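Local coordinates for protein 4-alpha-glucanotransferase (Streptococcus agalactiae, PDB 6M6T) that belongs to the amylomaltases, enzymes with a TIM-barrel fold, and binds glycan ligands in its pockets, at residues A[31-36]-A[200-205]; A[119-124]-A[128-133]; A[167-172]-A[176-181]; A[277-282]-A[325-330]. All coordinates share one frame; numbering follows the deposited sequence.

Interaction 1. Residues A[31-36]-A[200-205]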
# COMPACT_ATOMS: atom_id res chain seq x y z
N ALA A 31 -0.91 5.86 -19.51
CA ALA A 31 -1.74 7.04 -19.71
C ALA A 31 -1.80 7.89 -18.45
O ALA A 31 -1.78 9.13 -18.53
CB ALA A 31 -3.15 6.62 -20.15
N PHE A 32 -1.85 7.26 -17.28
CA PHE A 32 -1.84 7.99 -16.02
C PHE A 32 -0.54 8.75 -15.83
O PHE A 32 -0.54 9.89 -15.36
CB PHE A 32 -2.09 7.05 -14.85
CG PHE A 32 -2.46 7.76 -13.60
CD1 PHE A 32 -3.76 8.21 -13.42
CD2 PHE A 32 -1.53 8.00 -12.60
CE1 PHE A 32 -4.11 8.90 -12.29
CE2 PHE A 32 -1.90 8.67 -11.46
CZ PHE A 32 -3.19 9.11 -11.30
N VAL A 33 0.59 8.12 -16.17
CA VAL A 33 1.85 8.86 -16.16
C VAL A 33 1.76 10.06 -17.09
O VAL A 33 2.12 11.19 -16.72
CB VAL A 33 3.03 7.94 -16.54
CG1 VAL A 33 4.36 8.59 -16.20
CG2 VAL A 33 2.91 6.60 -15.85
N ASP A 34 1.31 9.82 -18.34
CA ASP A 34 1.15 10.88 -19.33
C ASP A 34 0.34 12.03 -18.75
O ASP A 34 0.66 13.22 -18.96
CB ASP A 34 0.46 10.32 -20.58
CG ASP A 34 1.42 9.59 -21.54
OD1 ASP A 34 2.62 9.96 -21.61
OD2 ASP A 34 0.97 8.64 -22.24
N PHE A 35 -0.71 11.70 -17.99
CA PHE A 35 -1.56 12.73 -17.39
C PHE A 35 -0.84 13.46 -16.26
O PHE A 35 -1.08 14.64 -16.03
CB PHE A 35 -2.86 12.10 -16.89
CG PHE A 35 -3.36 12.68 -15.61
CD1 PHE A 35 -4.03 13.89 -15.61
CD2 PHE A 35 -3.15 12.03 -14.40
CE1 PHE A 35 -4.48 14.44 -14.42
CE2 PHE A 35 -3.61 12.58 -13.20
CZ PHE A 35 -4.26 13.78 -13.21
N LEU A 36 0.05 12.76 -15.55
CA LEU A 36 0.78 13.44 -14.48
C LEU A 36 1.76 14.45 -15.05
O LEU A 36 1.93 15.55 -14.50
CB LEU A 36 1.49 12.42 -13.58
CG LEU A 36 0.55 11.53 -12.78
CD1 LEU A 36 1.28 10.62 -11.74
CD2 LEU A 36 -0.49 12.40 -12.11
N PHE A 200 8.74 -2.82 -13.28
CA PHE A 200 9.92 -1.99 -13.48
C PHE A 200 9.89 -1.30 -14.83
O PHE A 200 10.42 -0.19 -14.97
CB PHE A 200 11.19 -2.81 -13.26
CG PHE A 200 11.59 -2.89 -11.78
CD1 PHE A 200 11.80 -1.72 -11.05
CD2 PHE A 200 11.70 -4.11 -11.13
CE1 PHE A 200 12.14 -1.76 -9.72
CE2 PHE A 200 12.04 -4.17 -9.80
CZ PHE A 200 12.27 -2.99 -9.09
N GLU A 201 9.23 -1.90 -15.83
CA GLU A 201 8.95 -1.15 -17.06
C GLU A 201 8.16 0.12 -16.75
O GLU A 201 8.50 1.21 -17.23
CB GLU A 201 8.19 -2.03 -18.04
CG GLU A 201 9.08 -2.78 -19.03
CD GLU A 201 8.33 -3.91 -19.71
OE1 GLU A 201 9.00 -4.86 -20.20
OE2 GLU A 201 7.07 -3.85 -19.74
N LEU A 202 7.08 -0.01 -15.97
CA LEU A 202 6.28 1.16 -15.63
C LEU A 202 7.08 2.19 -14.82
O LEU A 202 7.02 3.39 -15.09
CB LEU A 202 5.03 0.73 -14.86
CG LEU A 202 4.17 1.96 -14.54
CD1 LEU A 202 3.67 2.57 -15.83
CD2 LEU A 202 3.01 1.63 -13.61
N LYS A 203 7.83 1.73 -13.82
CA LYS A 203 8.64 2.66 -13.04
C LYS A 203 9.69 3.35 -13.91
O LYS A 203 10.00 4.52 -13.68
CB LYS A 203 9.29 1.93 -11.85
CG LYS A 203 10.41 2.71 -11.16
CD LYS A 203 10.42 2.50 -9.66
CE LYS A 203 11.53 3.31 -9.00
NZ LYS A 203 12.84 2.63 -9.11
N GLU A 204 10.21 2.68 -14.93
CA GLU A 204 11.19 3.32 -15.80
C GLU A 204 10.53 4.37 -16.70
O GLU A 204 11.07 5.48 -16.86
CB GLU A 204 11.92 2.25 -16.63
CG GLU A 204 13.25 2.71 -17.24
CD GLU A 204 13.12 3.27 -18.65
OE1 GLU A 204 11.97 3.52 -19.09
OE2 GLU A 204 14.17 3.48 -19.33
N TYR A 205 9.38 4.06 -17.29
CA TYR A 205 8.62 5.07 -18.02
C TYR A 205 8.39 6.30 -17.14
O TYR A 205 8.75 7.44 -17.50
CB TYR A 205 7.30 4.48 -18.49
CG TYR A 205 6.51 5.34 -19.44
CD1 TYR A 205 6.93 5.52 -20.76
CD2 TYR A 205 5.34 5.97 -19.03
CE1 TYR A 205 6.20 6.31 -21.63
CE2 TYR A 205 4.61 6.76 -19.90
CZ TYR A 205 5.04 6.93 -21.20
OH TYR A 205 4.30 7.73 -22.06
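Y205 brings the edge of its ring up to V33 and its hydroxyl to D34, supplying the polar bond and most of the apolar contact between helices 182-208 and 27-38; L202 adds to the apolar part. The two short axes run almost parallel, at 17°, and come no closer than 10.8 Å, a gap that side chains must fill. Y205 spans it because its CG is anti to the backbone N (chi1 -171°), which directs the ring toward helix 27-38. V33 CB lies 3.9 Å from Y205 CE2, near the ring plane, and V33 CG1 is 4.0 Å from Y205 CD2. The other branch serves a second partner, V33 CG2 standing 4.1 Å from L202 CD1, the two side chains running in opposing directions where they pass. Beyond the valine, Y205 OH donates to D34 OD1 at 2.8 Å; D34 OD2 is farther from the same hydroxyl, at 3.5 Å. The donor arrives on the syn side of OD1 but 33° out of the carboxylate plane, and that plane stands nearly perpendicular to the ring. Y30 packs edge-to-face with Y205, and K209 makes a weak hydrogen bond to Y205 OH. The phenol is thus held at its ring by V33 and Y30 and at its oxygen chiefly by D34. Both helices precede adjacent parallel strands, 43-45 and 212-217, as neighbouring outer helices of a TIM barrel do. Such a carboxylate would be expected to polarise the hydroxyl, while the nearby lysine would tend to stabilise the negative charge on D34.

Interaction 2. Residues A[119-124]-A[128-133]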
# COMPACT_ATOMS: atom_id res chain seq x y z
N ASN A 119 3.45 -21.11 -21.55
CA ASN A 119 4.08 -20.67 -22.80
C ASN A 119 5.42 -20.00 -22.56
O ASN A 119 6.32 -20.11 -23.40
CB ASN A 119 3.16 -19.73 -23.57
CG ASN A 119 1.95 -20.43 -24.14
OD1 ASN A 119 2.07 -21.51 -24.73
ND2 ASN A 119 0.78 -19.83 -23.95
N PHE A 120 5.58 -19.28 -21.43
CA PHE A 120 6.88 -18.68 -21.13
C PHE A 120 7.95 -19.75 -20.91
O PHE A 120 9.10 -19.57 -21.33
CB PHE A 120 6.80 -17.77 -19.90
CG PHE A 120 8.16 -17.44 -19.33
CD1 PHE A 120 8.94 -16.44 -19.90
CD2 PHE A 120 8.68 -18.16 -18.26
CE1 PHE A 120 10.20 -16.15 -19.40
CE2 PHE A 120 9.94 -17.87 -17.76
CZ PHE A 120 10.70 -16.86 -18.33
N LEU A 121 7.60 -20.85 -20.23
CA LEU A 121 8.64 -21.85 -19.95
C LEU A 121 9.14 -22.56 -21.21
O LEU A 121 10.31 -22.96 -21.26
CB LEU A 121 8.13 -22.86 -18.93
CG LEU A 121 7.92 -22.31 -17.52
CD1 LEU A 121 7.23 -23.38 -16.67
CD2 LEU A 121 9.23 -21.83 -16.88
N LYS A 122 8.28 -22.72 -22.24
CA LYS A 122 8.67 -23.44 -23.46
C LYS A 122 9.59 -22.63 -24.38
O LYS A 122 10.20 -23.22 -25.28
CB LYS A 122 7.43 -23.89 -24.24
CG LYS A 122 6.76 -22.78 -25.05
CD LYS A 122 5.48 -23.22 -25.75
CE LYS A 122 4.73 -24.26 -24.96
NZ LYS A 122 3.52 -24.67 -25.70
N GLU A 123 9.66 -21.31 -24.21
CA GLU A 123 10.69 -20.51 -24.86
C GLU A 123 12.08 -21.06 -24.52
O GLU A 123 12.31 -21.55 -23.42
CB GLU A 123 10.61 -19.03 -24.43
CG GLU A 123 9.26 -18.35 -24.66
CD GLU A 123 9.06 -17.89 -26.11
OE1 GLU A 123 10.06 -17.83 -26.86
OE2 GLU A 123 7.89 -17.61 -26.49
N GLU A 124 13.00 -20.97 -25.48
CA GLU A 124 14.26 -21.69 -25.35
C GLU A 124 15.19 -21.03 -24.32
O GLU A 124 15.90 -21.74 -23.59
CB GLU A 124 14.92 -21.83 -26.73
CG GLU A 124 16.32 -22.41 -26.72
CD GLU A 124 17.36 -21.31 -26.78
OE1 GLU A 124 16.96 -20.14 -26.61
OE2 GLU A 124 18.57 -21.60 -26.97
N ARG A 128 17.02 -19.51 -18.38
CA ARG A 128 18.13 -18.61 -18.06
C ARG A 128 17.70 -17.16 -17.89
O ARG A 128 18.52 -16.35 -17.45
CB ARG A 128 19.24 -18.67 -19.11
CG ARG A 128 20.63 -18.44 -18.52
CD ARG A 128 21.63 -17.99 -19.57
NE ARG A 128 22.94 -17.70 -19.00
CZ ARG A 128 23.20 -16.65 -18.22
NH1 ARG A 128 24.43 -16.46 -17.75
NH2 ARG A 128 22.24 -15.79 -17.90
N MET A 129 16.47 -16.81 -18.26
CA MET A 129 15.91 -15.53 -17.87
C MET A 129 15.30 -15.61 -16.48
O MET A 129 15.53 -14.73 -15.64
CB MET A 129 14.84 -15.08 -18.88
CG MET A 129 15.28 -15.17 -20.35
SD MET A 129 14.14 -14.49 -21.58
CE MET A 129 12.67 -14.18 -20.61
N LEU A 130 14.57 -16.69 -16.21
CA LEU A 130 13.91 -16.84 -14.91
C LEU A 130 14.94 -16.96 -13.79
O LEU A 130 14.77 -16.37 -12.71
CB LEU A 130 12.98 -18.05 -14.94
CG LEU A 130 12.43 -18.53 -13.60
CD1 LEU A 130 11.67 -17.43 -12.89
CD2 LEU A 130 11.54 -19.74 -13.83
N SER A 131 16.02 -17.71 -14.02
CA SER A 131 17.02 -17.88 -12.98
C SER A 131 17.83 -16.60 -12.80
O SER A 131 18.11 -16.20 -11.67
CB SER A 131 17.93 -19.07 -13.31
OG SER A 131 19.16 -18.66 -13.90
N ASP A 132 18.19 -15.94 -13.90
CA ASP A 132 18.78 -14.61 -13.81
C ASP A 132 17.91 -13.65 -13.01
O ASP A 132 18.41 -12.68 -12.43
CB ASP A 132 19.04 -14.05 -15.21
CG ASP A 132 20.51 -13.95 -15.55
OD1 ASP A 132 21.36 -14.10 -14.64
OD2 ASP A 132 20.82 -13.71 -16.74
N PHE A 133 16.59 -13.88 -13.00
CA PHE A 133 15.68 -13.12 -12.14
C PHE A 133 15.80 -13.54 -10.68
O PHE A 133 15.92 -12.69 -9.78
CB PHE A 133 14.25 -13.27 -12.65
CG PHE A 133 13.21 -12.73 -11.71
CD1 PHE A 133 13.11 -11.36 -11.49
CD2 PHE A 133 12.34 -13.58 -11.04
CE1 PHE A 133 12.15 -10.85 -10.63
CE2 PHE A 133 11.38 -13.09 -10.18
CZ PHE A 133 11.28 -11.73 -9.97
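L121 and L130 mark where the two backbones come nearest, their CA atoms 8.8 Å apart. Residues 119 to 121 are helical and belong to helix 105-122; the chain then turns extended at E123 (psi 146°), and a very short connection leads into helix 126-134, which carries 128-133. Between the two runs sits the ring of F120; chi1 of 164° swings it away from its own amide nitrogen and toward the second helix. Two neighbouring residues receive it at its edge. F120 CE1 is 3.4 Å from M129 CE, which lies in the ring plane, and at this resolution the distance says only that the groups touch. The methyl, not the sulfur, does the touching: M129 bends at its last torsion and so brings CE round to the ring. On another corner, F120 CE2 lies 4.2 Å from L130 CB. A longer contact joins L121 CD2 to L130 CD2 at 4.4 Å. All three pairs are apolar. Within the second helix R128 NH2 forms a salt bridge to D132 OD2 at 2.8 Å, weak as a hydrogen bond. The evidence for the wider setting is the third helix, 182-208: its V190 packs on both F120 and L130, and its Y193 meets the ring of F120 and touches M129. Two successive helices joined by a short turn and seated on a long third one form part of the helical insertion that separates barrel strands 43-45 and 212-217.

Interaction 3. Residues A[167-172]-A[176-181]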
# COMPACT_ATOMS: atom_id res chain seq x y z
N ILE A 167 4.49 -27.51 8.63
CA ILE A 167 4.25 -26.22 9.27
C ILE A 167 5.54 -25.69 9.91
O ILE A 167 5.78 -24.47 9.91
CB ILE A 167 3.10 -26.36 10.29
CG1 ILE A 167 1.77 -26.07 9.58
CG2 ILE A 167 3.32 -25.45 11.48
CD1 ILE A 167 0.55 -26.42 10.39
N ARG A 168 6.39 -26.56 10.41
CA ARG A 168 7.66 -26.14 10.98
C ARG A 168 8.85 -26.63 10.16
O ARG A 168 9.94 -26.85 10.70
CB ARG A 168 7.78 -26.60 12.43
CG ARG A 168 7.17 -27.96 12.68
CD ARG A 168 7.25 -28.34 14.13
NE ARG A 168 6.72 -29.68 14.33
CZ ARG A 168 5.43 -29.95 14.45
NH1 ARG A 168 4.54 -28.96 14.38
NH2 ARG A 168 5.02 -31.20 14.64
N ARG A 169 8.65 -26.80 8.85
CA ARG A 169 9.72 -26.99 7.87
C ARG A 169 10.77 -28.01 8.31
O ARG A 169 11.96 -27.71 8.44
CB ARG A 169 10.40 -25.65 7.54
CG ARG A 169 9.63 -24.41 7.92
CD ARG A 169 10.40 -23.19 7.50
NE ARG A 169 10.27 -22.97 6.07
CZ ARG A 169 11.21 -23.24 5.16
NH1 ARG A 169 12.39 -23.71 5.55
NH2 ARG A 169 10.97 -23.01 3.87
N GLU A 170 10.34 -29.25 8.52
CA GLU A 170 11.29 -30.33 8.74
C GLU A 170 11.81 -30.80 7.38
O GLU A 170 11.01 -31.10 6.48
CB GLU A 170 10.66 -31.49 9.52
CG GLU A 170 9.71 -31.07 10.67
CD GLU A 170 10.39 -30.30 11.83
OE1 GLU A 170 11.64 -30.20 11.86
OE2 GLU A 170 9.66 -29.80 12.72
N GLU A 171 13.13 -30.86 7.23
CA GLU A 171 13.71 -30.83 5.89
C GLU A 171 13.32 -32.03 5.04
O GLU A 171 13.35 -31.94 3.80
CB GLU A 171 15.24 -30.69 5.96
CG GLU A 171 15.72 -29.23 6.29
CD GLU A 171 15.67 -28.25 5.09
OE1 GLU A 171 16.12 -27.08 5.25
OE2 GLU A 171 15.17 -28.64 4.01
N GLU A 172 12.93 -33.14 5.65
CA GLU A 172 12.41 -34.27 4.87
C GLU A 172 11.03 -33.95 4.31
O GLU A 172 10.75 -34.21 3.13
CB GLU A 172 12.41 -35.54 5.74
CG GLU A 172 13.75 -36.31 5.73
CD GLU A 172 14.12 -36.96 7.08
OE1 GLU A 172 14.70 -38.07 7.08
OE2 GLU A 172 13.86 -36.34 8.13
N GLY A 176 10.05 -33.32 0.37
CA GLY A 176 8.90 -34.01 -0.21
C GLY A 176 7.94 -33.07 -0.91
O GLY A 176 7.45 -33.36 -2.02
N TYR A 177 7.65 -31.92 -0.29
CA TYR A 177 6.67 -31.01 -0.87
C TYR A 177 7.20 -30.26 -2.08
O TYR A 177 6.43 -29.89 -2.97
CB TYR A 177 6.20 -30.03 0.20
CG TYR A 177 5.08 -30.57 1.05
CD1 TYR A 177 5.33 -31.51 2.04
CD2 TYR A 177 3.78 -30.16 0.84
CE1 TYR A 177 4.30 -32.01 2.81
CE2 TYR A 177 2.75 -30.65 1.60
CZ TYR A 177 3.01 -31.57 2.57
OH TYR A 177 1.96 -32.06 3.32
N ARG A 178 8.50 -30.01 -2.11
CA ARG A 178 9.05 -29.25 -3.24
C ARG A 178 9.24 -30.15 -4.44
O ARG A 178 9.59 -29.64 -5.48
CB ARG A 178 10.42 -28.69 -2.90
CG ARG A 178 10.47 -28.01 -1.55
CD ARG A 178 11.93 -27.75 -1.36
NE ARG A 178 12.03 -26.76 -0.32
CZ ARG A 178 13.14 -26.51 0.33
NH1 ARG A 178 14.23 -27.18 0.02
NH2 ARG A 178 13.15 -25.59 1.27
N GLN A 179 9.11 -31.46 -4.27
CA GLN A 179 9.32 -32.45 -5.34
C GLN A 179 7.94 -32.84 -5.85
O GLN A 179 7.77 -33.05 -7.03
CB GLN A 179 9.92 -33.69 -4.69
CG GLN A 179 10.85 -34.53 -5.55
CD GLN A 179 11.08 -35.90 -4.94
OE1 GLN A 179 11.07 -36.07 -3.72
NE2 GLN A 179 11.26 -36.89 -5.79
N LYS A 180 7.02 -32.98 -4.90
CA LYS A 180 5.63 -33.34 -5.13
C LYS A 180 4.84 -32.19 -5.75
O LYS A 180 3.82 -32.43 -6.41
CB LYS A 180 5.05 -33.85 -3.79
CG LYS A 180 3.54 -33.69 -3.54
CD LYS A 180 3.23 -33.68 -2.02
CE LYS A 180 1.76 -33.34 -1.74
NZ LYS A 180 0.86 -34.22 -2.57
N LEU A 181 5.33 -30.94 -5.63
CA LEU A 181 4.61 -29.76 -6.11
C LEU A 181 5.47 -28.85 -6.98
O LEU A 181 5.23 -27.64 -7.03
CB LEU A 181 4.04 -28.97 -4.94
CG LEU A 181 2.97 -29.58 -4.03
CD1 LEU A 181 2.91 -28.80 -2.71
CD2 LEU A 181 1.59 -29.62 -4.72
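R169 and R178 are brought together by two different kinds of torsion. In R169 the backbone turns at a positive phi, 47°, and the side chain bends at chi3 (77°); this is the C-prime residue of a Schellman motif, in which R169 N pairs with I166 O and E170 N with A165 O. In R178, CG is anti to the carbonyl carbon (chi1 -47°), and the chain beyond stays extended. The two guanidinium groups then approach with R169 NH2 4.3 Å from R178 NH2, placed at the edge of the R178 group and near its plane. E171 adds charge without a bond: E171 OE2 is 4.4 Å from R178 NH1 but displaced from the guanidinium plane, so the attraction is one of charge alone. The one hydrogen bond between the segments is a helical backbone bond, G176 N to E172 O at 3.0 Å, inside helix 171-180, for which E170 is the N-cap residue. R178 NE makes a salt bridge to E145 OE1, and R169 a cation-pi contact with W229. D142 OD1 is the common partner of the arginines, in long, weak ion pairs with NH2 of each. With E145 bonded to R178 and E171 near it, the surrounding negative charge would be expected to make the proximity of the two cations tolerable.

Interaction 4. Residues A[277-282]-A[325-330]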
# COMPACT_ATOMS: atom_id res chain seq x y z
N ASP A 277 18.81 -6.91 10.74
CA ASP A 277 19.05 -7.51 9.43
C ASP A 277 17.82 -7.45 8.53
O ASP A 277 17.85 -6.88 7.43
CB ASP A 277 19.51 -8.96 9.67
CG ASP A 277 20.04 -9.68 8.40
OD1 ASP A 277 19.32 -9.76 7.35
OD2 ASP A 277 21.18 -10.20 8.48
N TRP A 278 16.71 -8.00 9.02
CA TRP A 278 15.52 -8.13 8.18
C TRP A 278 14.97 -6.76 7.78
O TRP A 278 14.52 -6.58 6.65
CB TRP A 278 14.47 -8.94 8.91
CG TRP A 278 13.22 -9.21 8.12
CD1 TRP A 278 13.11 -9.94 6.96
CD2 TRP A 278 11.90 -8.76 8.44
NE1 TRP A 278 11.80 -9.97 6.55
CE2 TRP A 278 11.04 -9.25 7.44
CE3 TRP A 278 11.36 -7.99 9.48
CZ2 TRP A 278 9.66 -8.99 7.44
CZ3 TRP A 278 9.99 -7.74 9.48
CH2 TRP A 278 9.17 -8.24 8.48
N TRP A 279 15.01 -5.80 8.70
CA TRP A 279 14.49 -4.47 8.40
C TRP A 279 15.37 -3.74 7.40
O TRP A 279 14.86 -2.99 6.55
CB TRP A 279 14.38 -3.66 9.69
CG TRP A 279 13.13 -3.92 10.45
CD1 TRP A 279 13.03 -4.50 11.67
CD2 TRP A 279 11.80 -3.57 10.05
NE1 TRP A 279 11.71 -4.55 12.06
CE2 TRP A 279 10.94 -3.98 11.08
CE3 TRP A 279 11.26 -2.96 8.92
CZ2 TRP A 279 9.56 -3.80 11.01
CZ3 TRP A 279 9.89 -2.78 8.86
CH2 TRP A 279 9.06 -3.20 9.90
N ILE A 280 16.69 -3.91 7.50
CA ILE A 280 17.57 -3.33 6.49
C ILE A 280 17.23 -3.88 5.13
O ILE A 280 17.21 -3.16 4.13
CB ILE A 280 19.04 -3.58 6.85
CG1 ILE A 280 19.37 -2.97 8.22
CG2 ILE A 280 19.96 -3.04 5.76
CD1 ILE A 280 19.36 -1.48 8.23
N TYR A 281 16.90 -5.17 5.07
CA TYR A 281 16.53 -5.79 3.79
C TYR A 281 15.19 -5.26 3.28
O TYR A 281 15.04 -4.98 2.08
CB TYR A 281 16.54 -7.31 3.98
CG TYR A 281 15.64 -8.12 3.10
CD1 TYR A 281 16.04 -8.48 1.82
CD2 TYR A 281 14.41 -8.56 3.56
CE1 TYR A 281 15.21 -9.25 1.01
CE2 TYR A 281 13.59 -9.32 2.77
CZ TYR A 281 13.99 -9.67 1.50
OH TYR A 281 13.15 -10.44 0.71
N ARG A 282 14.21 -5.10 4.17
CA ARG A 282 12.93 -4.53 3.76
C ARG A 282 13.11 -3.14 3.16
O ARG A 282 12.66 -2.87 2.04
CB ARG A 282 11.98 -4.48 4.96
CG ARG A 282 11.33 -5.81 5.33
CD ARG A 282 10.00 -5.59 6.06
NE ARG A 282 8.96 -5.09 5.16
CZ ARG A 282 7.71 -4.85 5.53
NH1 ARG A 282 7.35 -5.07 6.79
NH2 ARG A 282 6.83 -4.40 4.66
N PRO A 325 14.77 4.37 17.69
CA PRO A 325 16.06 5.06 17.53
C PRO A 325 17.21 4.18 17.03
O PRO A 325 17.91 4.57 16.08
CB PRO A 325 16.33 5.58 18.95
CG PRO A 325 14.97 5.81 19.52
CD PRO A 325 14.06 4.79 18.91
N GLU A 326 17.40 3.00 17.63
CA GLU A 326 18.48 2.11 17.19
C GLU A 326 18.27 1.65 15.75
O GLU A 326 19.20 1.65 14.94
CB GLU A 326 18.59 0.91 18.14
CG GLU A 326 18.88 1.26 19.60
CD GLU A 326 17.64 1.82 20.31
OE1 GLU A 326 17.78 2.63 21.27
OE2 GLU A 326 16.52 1.45 19.88
N LEU A 327 17.04 1.24 15.43
CA LEU A 327 16.74 0.76 14.08
C LEU A 327 17.08 1.81 13.05
O LEU A 327 17.73 1.52 12.04
CB LEU A 327 15.26 0.38 13.96
CG LEU A 327 14.72 0.39 12.53
CD1 LEU A 327 15.19 -0.84 11.78
CD2 LEU A 327 13.20 0.47 12.50
N PHE A 328 16.65 3.05 13.29
CA PHE A 328 16.85 4.04 12.25
C PHE A 328 18.29 4.53 12.21
O PHE A 328 18.79 4.87 11.13
CB PHE A 328 15.83 5.17 12.42
CG PHE A 328 14.44 4.77 12.00
CD1 PHE A 328 14.11 4.65 10.65
CD2 PHE A 328 13.46 4.48 12.95
CE1 PHE A 328 12.84 4.27 10.25
CE2 PHE A 328 12.18 4.10 12.56
CZ PHE A 328 11.87 4.00 11.20
N ALA A 329 19.00 4.54 13.34
CA ALA A 329 20.44 4.80 13.24
C ALA A 329 21.12 3.72 12.42
O ALA A 329 22.02 4.01 11.61
CB ALA A 329 21.06 4.88 14.64
N THR A 330 20.72 2.46 12.60
CA THR A 330 21.34 1.38 11.85
C THR A 330 21.06 1.54 10.37
O THR A 330 21.95 1.32 9.54
CB THR A 330 20.85 0.03 12.35
OG1 THR A 330 20.93 -0.00 13.78
CG2 THR A 330 21.71 -1.09 11.79
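T330, which faces I280 across the contact, grips E326 O twice: T330 OG1 donates to it at 2.7 Å and T330 N at 2.9 Å. The two donors reach the oxygen from opposite faces of its carbonyl plane, the hydroxyl standing 38° out of it. With OG1 turned back to its own helix, the methyl of T330 is left for the neighbour, and I280 CD1 lies 4.3 Å from T330 CG2. I280 CD1 also rests 4.0 Å from T330 O. The second pair is W279 with L327, whose side chains meet nearly perpendicular to each other. A chi1 of 157° points the L327 branch at helix 277-289 and carries CD1 to 3.6 Å from W279 CB and 3.9 Å from W279 CG. W279 is further enclosed by aromatic rings, W268 parallel to it and F301 edge-to-face, and F301 touches L327 as well. A bound 1,5-anhydro-D-glucitol lies about 10 Å from the W279 side chain, too far for direct contact. Helices 277-289 and 324-335 precede strands 292-295 and 340-342, which are adjacent in the sheet, as expected for neighbouring outer helices of a TIM barrel.

In the fold
Along the chain, interaction 1 joins residues 31-36 to 200-205 and spans the region holding interaction 2 and then interaction 3; interaction 4 follows after all of them. Helix 182-208 ties the first group together: it supplies half of interaction 1, covers interaction 2, and directly follows helix 171-180 of interaction 3. Interactions 1 and 4 both pair outer helices that surround the barrel strands, on either side of strand 212-217 in chain order, with centres 31 Å apart. Interactions 2 and 3, centres 25 Å apart, lie in the helical insertion, farther from the middle of the chain. None touches another, so the four sample the barrel and its insertion at separate points.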